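Local structure of KauB (Pseudomonas aeruginosa PAO1, 6B4R) at residues 37-42 with 46-51; 103-108 with 168-173. The protein probably oxidises a broad range of aldehydes, aminoaldehydes among them, to carboxylic acids with NAD(P)+ as the electron acceptor. All blocks are in the same frame, centred on the assembly; numbering follows the deposited sequence.

Contact 1: residues 37-42 with 46-51. With K (potassium ion), chain G.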
# COMPACT_ATOMS: atom_id res chain seq x y z
N PHE A 37 2.66 46.04 13.93
CA PHE A 37 4.00 46.03 14.50
C PHE A 37 5.03 46.33 13.42
O PHE A 37 4.77 46.13 12.23
CB PHE A 37 4.31 44.70 15.21
CG PHE A 37 4.26 43.49 14.31
CD1 PHE A 37 3.07 42.80 14.13
CD2 PHE A 37 5.40 43.04 13.67
CE1 PHE A 37 3.02 41.69 13.31
CE2 PHE A 37 5.35 41.93 12.85
CZ PHE A 37 4.17 41.25 12.67
N ASP A 38 6.19 46.83 13.82
CA ASP A 38 7.23 47.20 12.86
C ASP A 38 8.07 46.00 12.45
O ASP A 38 8.76 45.39 13.27
CB ASP A 38 8.13 48.30 13.43
CG ASP A 38 7.39 49.60 13.65
OD1 ASP A 38 6.35 49.82 12.98
OD2 ASP A 38 7.84 50.41 14.49
N CYS A 39 8.00 45.65 11.17
CA CYS A 39 8.82 44.58 10.62
C CYS A 39 10.20 45.13 10.27
O CYS A 39 10.34 45.92 9.34
CB CYS A 39 8.15 44.00 9.37
SG CYS A 39 8.90 42.48 8.75
N LEU A 40 11.21 44.71 11.03
CA LEU A 40 12.57 45.20 10.81
C LEU A 40 13.46 44.12 10.19
O LEU A 40 13.15 42.93 10.25
CB LEU A 40 13.18 45.69 12.12
CG LEU A 40 12.39 46.77 12.87
CD1 LEU A 40 13.17 47.27 14.07
CD2 LEU A 40 12.03 47.93 11.95
N SER A 41 14.57 44.55 9.60
CA SER A 41 15.47 43.63 8.91
C SER A 41 16.75 43.41 9.69
O SER A 41 17.38 44.37 10.13
CB SER A 41 15.80 44.15 7.52
OG SER A 41 16.76 43.33 6.88
N PRO A 42 17.17 42.15 9.86
CA PRO A 42 18.44 41.86 10.52
C PRO A 42 19.64 42.12 9.61
O PRO A 42 20.78 41.98 10.06
CB PRO A 42 18.33 40.37 10.84
CG PRO A 42 17.42 39.84 9.79
CD PRO A 42 16.44 40.93 9.49
N ARG A 46 17.11 48.06 9.13
CA ARG A 46 16.20 48.94 8.40
C ARG A 46 14.74 48.58 8.63
O ARG A 46 14.40 47.44 8.95
CB ARG A 46 16.51 48.89 6.90
CG ARG A 46 16.02 47.62 6.22
CD ARG A 46 16.28 47.66 4.72
NE ARG A 46 17.70 47.57 4.41
CZ ARG A 46 18.18 47.52 3.17
NH1 ARG A 46 17.36 47.54 2.14
NH2 ARG A 46 19.49 47.44 2.97
N PHE A 47 13.87 49.57 8.46
CA PHE A 47 12.43 49.36 8.52
C PHE A 47 11.95 48.77 7.20
O PHE A 47 12.37 49.20 6.13
CB PHE A 47 11.71 50.68 8.80
CG PHE A 47 10.22 50.60 8.68
CD1 PHE A 47 9.45 50.09 9.71
CD2 PHE A 47 9.58 51.04 7.53
CE1 PHE A 47 8.08 50.02 9.61
CE2 PHE A 47 8.20 50.97 7.42
CZ PHE A 47 7.45 50.46 8.46
N LEU A 48 11.06 47.78 7.28
CA LEU A 48 10.56 47.12 6.07
C LEU A 48 9.11 47.50 5.78
O LEU A 48 8.80 48.02 4.71
CB LEU A 48 10.70 45.60 6.19
CG LEU A 48 12.12 45.04 6.33
CD1 LEU A 48 12.08 43.54 6.61
CD2 LEU A 48 12.95 45.32 5.08
N ALA A 49 8.23 47.24 6.74
CA ALA A 49 6.81 47.54 6.59
C ALA A 49 6.08 47.46 7.92
O ALA A 49 6.58 46.87 8.88
CB ALA A 49 6.17 46.60 5.58
N LYS A 50 4.89 48.05 7.98
CA LYS A 50 4.02 47.89 9.13
C LYS A 50 3.11 46.70 8.89
O LYS A 50 2.25 46.72 8.01
CB LYS A 50 3.20 49.15 9.40
CG LYS A 50 4.00 50.27 10.04
CD LYS A 50 3.08 51.37 10.56
CE LYS A 50 3.87 52.50 11.19
NZ LYS A 50 4.71 52.03 12.33
N VAL A 51 3.30 45.65 9.68
CA VAL A 51 2.55 44.42 9.51
C VAL A 51 1.41 44.33 10.52
O VAL A 51 1.59 44.64 11.70
CB VAL A 51 3.47 43.18 9.64
CG1 VAL A 51 2.70 41.91 9.33
CG2 VAL A 51 4.66 43.31 8.70
K K G . 11.73 40.62 10.39
O HOH W 1 9.33 41.14 11.89
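Phe-37 to Leu-40 and Phe-47 to Val-51 form an antiparallel two-stranded hairpin, the strand axes running 150° apart, and Phe-37 and Val-51 make a hydrogen-bonded pair with Phe-37 N 2.8 Å from Val-51 O. The ladder is interrupted by a classic beta bulge: Cys-39 faces both Leu-48 and Ala-49, giving its N to Ala-49 O (3.0 Å) while its O takes Leu-48 N (2.9 Å), and Leu-48 has the psi of -58° usual for the first residue of a classic bulge. Beyond it, Ser-41 N reaches Arg-46 O at 3.0 Å.

On one face, Val-51 CB lies over the Phe-37 ring, 4.0 Å from its centroid, a CH-pi contact, and Val-51 CG2 packs on Cys-39 CB. On the other face, Lys-50 NZ forms a salt bridge with Asp-38 OD1 at 2.8 Å, through the syn lone pair; the two side chains run alongside each other, and the lysine's last torsion (-59°) bends NZ onto the oxygen. The edge of the Phe-47 ring meets Leu-40 CD2 and Asp-38 OD1, carboxylate and ring planes being almost perpendicular.

Leu-40 O binds the potassium ion at 2.7 Å. The face bearing Cys-39 and Val-51 rests on helix 198-210 through Leu-198 and Ile-201, and Leu-48 reaches Leu-107 of helix 98-109.

Contact 2: residues 103-108 with 168-173; sequences LLETLD and NFPLLM. With K (potassium ion), chain G; TOE (2-[2-(2-methoxy-ethoxy)-ethoxy]-ethoxyl), chain H.
Glu-105 sends its carboxylate across to the start of helix 170-183, where OE2 accepts a weak hydrogen bond from Leu-171 N (2.9 Å, N-H...O angle 129°). The glutamate chain bends at its second torsion (-73°), which brings the carboxylate to this first helical turn. Thr-199 OG1 is the stronger partner of OE2, the weak bond from Leu-171 N adding to it, and the start of the helix would probably favour its negative charge.

Among the non-bonded contacts, Glu-105 OE1 lies beside the Pro-170 ring, nearest at CD, and OE2 also comes close to Leu-171 CB.

Ligand and metal contacts occupy the two ends. Asn-168 ND2 donates to the terminal oxygen O2' of the ligand at 3.0 Å, an N-H...O angle of 154°, and also to Glu-300 O. In the aldehyde dehydrogenase family the asparagine of this Asn-Phe-Pro motif contributes to the oxyanion hole, and Asn-168 probably does so here. Phe-169, at the N-cap position, and Met-173 line the same pocket. Asp-108 grips potassium twice, through O at 2.7 Å and OD1 at 2.8 Å.

Helix 198-210 touches both sides, Thr-199 meeting Leu-104 and Pro-170, while helix 113-133 packs on Glu-105 and Phe-169.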
# COMPACT_ATOMS: atom_id res chain seq x y z
N LEU A 103 13.67 37.75 -2.12
CA LEU A 103 14.10 39.03 -1.59
C LEU A 103 13.35 39.34 -0.30
O LEU A 103 13.93 39.85 0.66
CB LEU A 103 13.88 40.14 -2.62
CG LEU A 103 14.29 41.56 -2.22
CD1 LEU A 103 15.76 41.61 -1.80
CD2 LEU A 103 14.03 42.53 -3.36
N LEU A 104 12.06 39.02 -0.28
CA LEU A 104 11.24 39.16 0.92
C LEU A 104 11.78 38.28 2.06
O LEU A 104 11.79 38.70 3.21
CB LEU A 104 9.78 38.81 0.62
CG LEU A 104 8.99 39.87 -0.15
CD1 LEU A 104 7.63 39.34 -0.57
CD2 LEU A 104 8.84 41.12 0.70
N GLU A 105 12.23 37.08 1.72
CA GLU A 105 12.81 36.16 2.70
C GLU A 105 14.06 36.75 3.35
O GLU A 105 14.14 36.86 4.57
CB GLU A 105 13.17 34.84 2.03
CG GLU A 105 12.01 33.87 1.89
CD GLU A 105 11.62 33.25 3.22
OE1 GLU A 105 12.49 33.19 4.11
OE2 GLU A 105 10.45 32.84 3.37
N THR A 106 15.03 37.11 2.51
CA THR A 106 16.32 37.64 2.95
C THR A 106 16.20 38.90 3.80
O THR A 106 16.83 39.01 4.86
CB THR A 106 17.21 37.94 1.73
OG1 THR A 106 17.60 36.71 1.11
CG2 THR A 106 18.45 38.71 2.15
N LEU A 107 15.39 39.85 3.35
CA LEU A 107 15.17 41.08 4.10
C LEU A 107 14.48 40.79 5.43
O LEU A 107 14.80 41.42 6.44
CB LEU A 107 14.33 42.07 3.27
CG LEU A 107 15.01 42.65 2.04
CD1 LEU A 107 14.07 43.58 1.28
CD2 LEU A 107 16.29 43.38 2.42
N ASP A 108 13.55 39.84 5.43
CA ASP A 108 12.77 39.53 6.62
C ASP A 108 13.60 38.90 7.74
O ASP A 108 13.66 39.43 8.85
CB ASP A 108 11.60 38.62 6.26
CG ASP A 108 10.35 38.95 7.03
OD1 ASP A 108 10.45 39.62 8.08
OD2 ASP A 108 9.25 38.53 6.60
N ASN A 168 12.72 30.38 10.57
CA ASN A 168 13.98 29.95 9.97
C ASN A 168 13.84 29.52 8.51
O ASN A 168 14.75 29.71 7.71
CB ASN A 168 14.64 28.85 10.81
CG ASN A 168 13.82 27.58 10.84
OD1 ASN A 168 12.59 27.62 10.74
ND2 ASN A 168 14.49 26.45 11.00
N PHE A 169 12.69 28.94 8.18
CA PHE A 169 12.34 28.63 6.79
C PHE A 169 10.89 29.02 6.52
O PHE A 169 10.06 28.15 6.26
CB PHE A 169 12.55 27.15 6.48
CG PHE A 169 13.99 26.71 6.50
CD1 PHE A 169 14.78 26.83 5.37
CD2 PHE A 169 14.55 26.17 7.65
CE1 PHE A 169 16.11 26.43 5.38
CE2 PHE A 169 15.88 25.76 7.66
CZ PHE A 169 16.66 25.89 6.53
N PRO A 170 10.58 30.32 6.56
CA PRO A 170 9.21 30.84 6.51
C PRO A 170 8.39 30.33 5.33
O PRO A 170 7.28 29.84 5.53
CB PRO A 170 9.40 32.36 6.40
CG PRO A 170 10.76 32.61 6.95
CD PRO A 170 11.57 31.41 6.56
N LEU A 171 8.92 30.44 4.12
CA LEU A 171 8.19 30.01 2.93
C LEU A 171 8.16 28.49 2.78
O LEU A 171 7.11 27.91 2.51
CB LEU A 171 8.77 30.66 1.67
CG LEU A 171 8.06 30.34 0.35
CD1 LEU A 171 6.59 30.74 0.41
CD2 LEU A 171 8.75 31.04 -0.81
N LEU A 172 9.31 27.85 2.97
CA LEU A 172 9.42 26.40 2.81
C LEU A 172 8.56 25.63 3.81
O LEU A 172 7.85 24.69 3.43
CB LEU A 172 10.88 25.96 2.92
CG LEU A 172 11.12 24.46 2.70
CD1 LEU A 172 10.63 24.04 1.32
CD2 LEU A 172 12.58 24.09 2.89
N MET A 173 8.63 26.01 5.08
CA MET A 173 7.83 25.37 6.12
C MET A 173 6.34 25.60 5.86
O MET A 173 5.52 24.73 6.14
CB MET A 173 8.20 25.89 7.51
CG MET A 173 9.59 25.52 7.99
SD MET A 173 9.90 23.74 8.03
CE MET A 173 10.91 23.53 6.57
K K G . 11.73 40.62 10.39
O2' TOE H . 13.60 23.64 10.39
CA' TOE H . 13.10 22.39 9.91
CB' TOE H . 14.27 21.50 9.52
OC' TOE H . 14.47 21.53 8.11
CD' TOE H . 15.50 20.62 7.72
CE' TOE H . 15.26 20.15 6.29
OF' TOE H . 15.57 21.19 5.36
CG' TOE H . 15.35 20.76 4.02
CH' TOE H . 15.98 21.76 3.06
OI' TOE H . 17.39 21.83 3.32
CK' TOE H . 18.09 22.52 2.29
O HOH W 1 9.33 41.14 11.89

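Overall arrangement
From the N terminus, contact 1 closes first, over the short turn of residues 43-45, between Pro-42 and Arg-46, that makes a local hairpin. Contact 2 follows in series and closes a loop of 59 residues, bringing helix 98-109 against the start of helix 170-183; the two loops neither nest nor cross. Their centres lie 14 Å apart, yet they touch directly: Ser-41 OG lies 2.8 Å from Leu-107 O. Potassium makes a second link, since Leu-40, Asp-108 and Lys-195 bind the same ion along with one shared water. From helix 98-109, Glu-105 leads on to the start of helix 170-183, next to Asn-168 and Phe-169 of the ligand pocket. Helix 198-210 is a separate neighbour of both contacts.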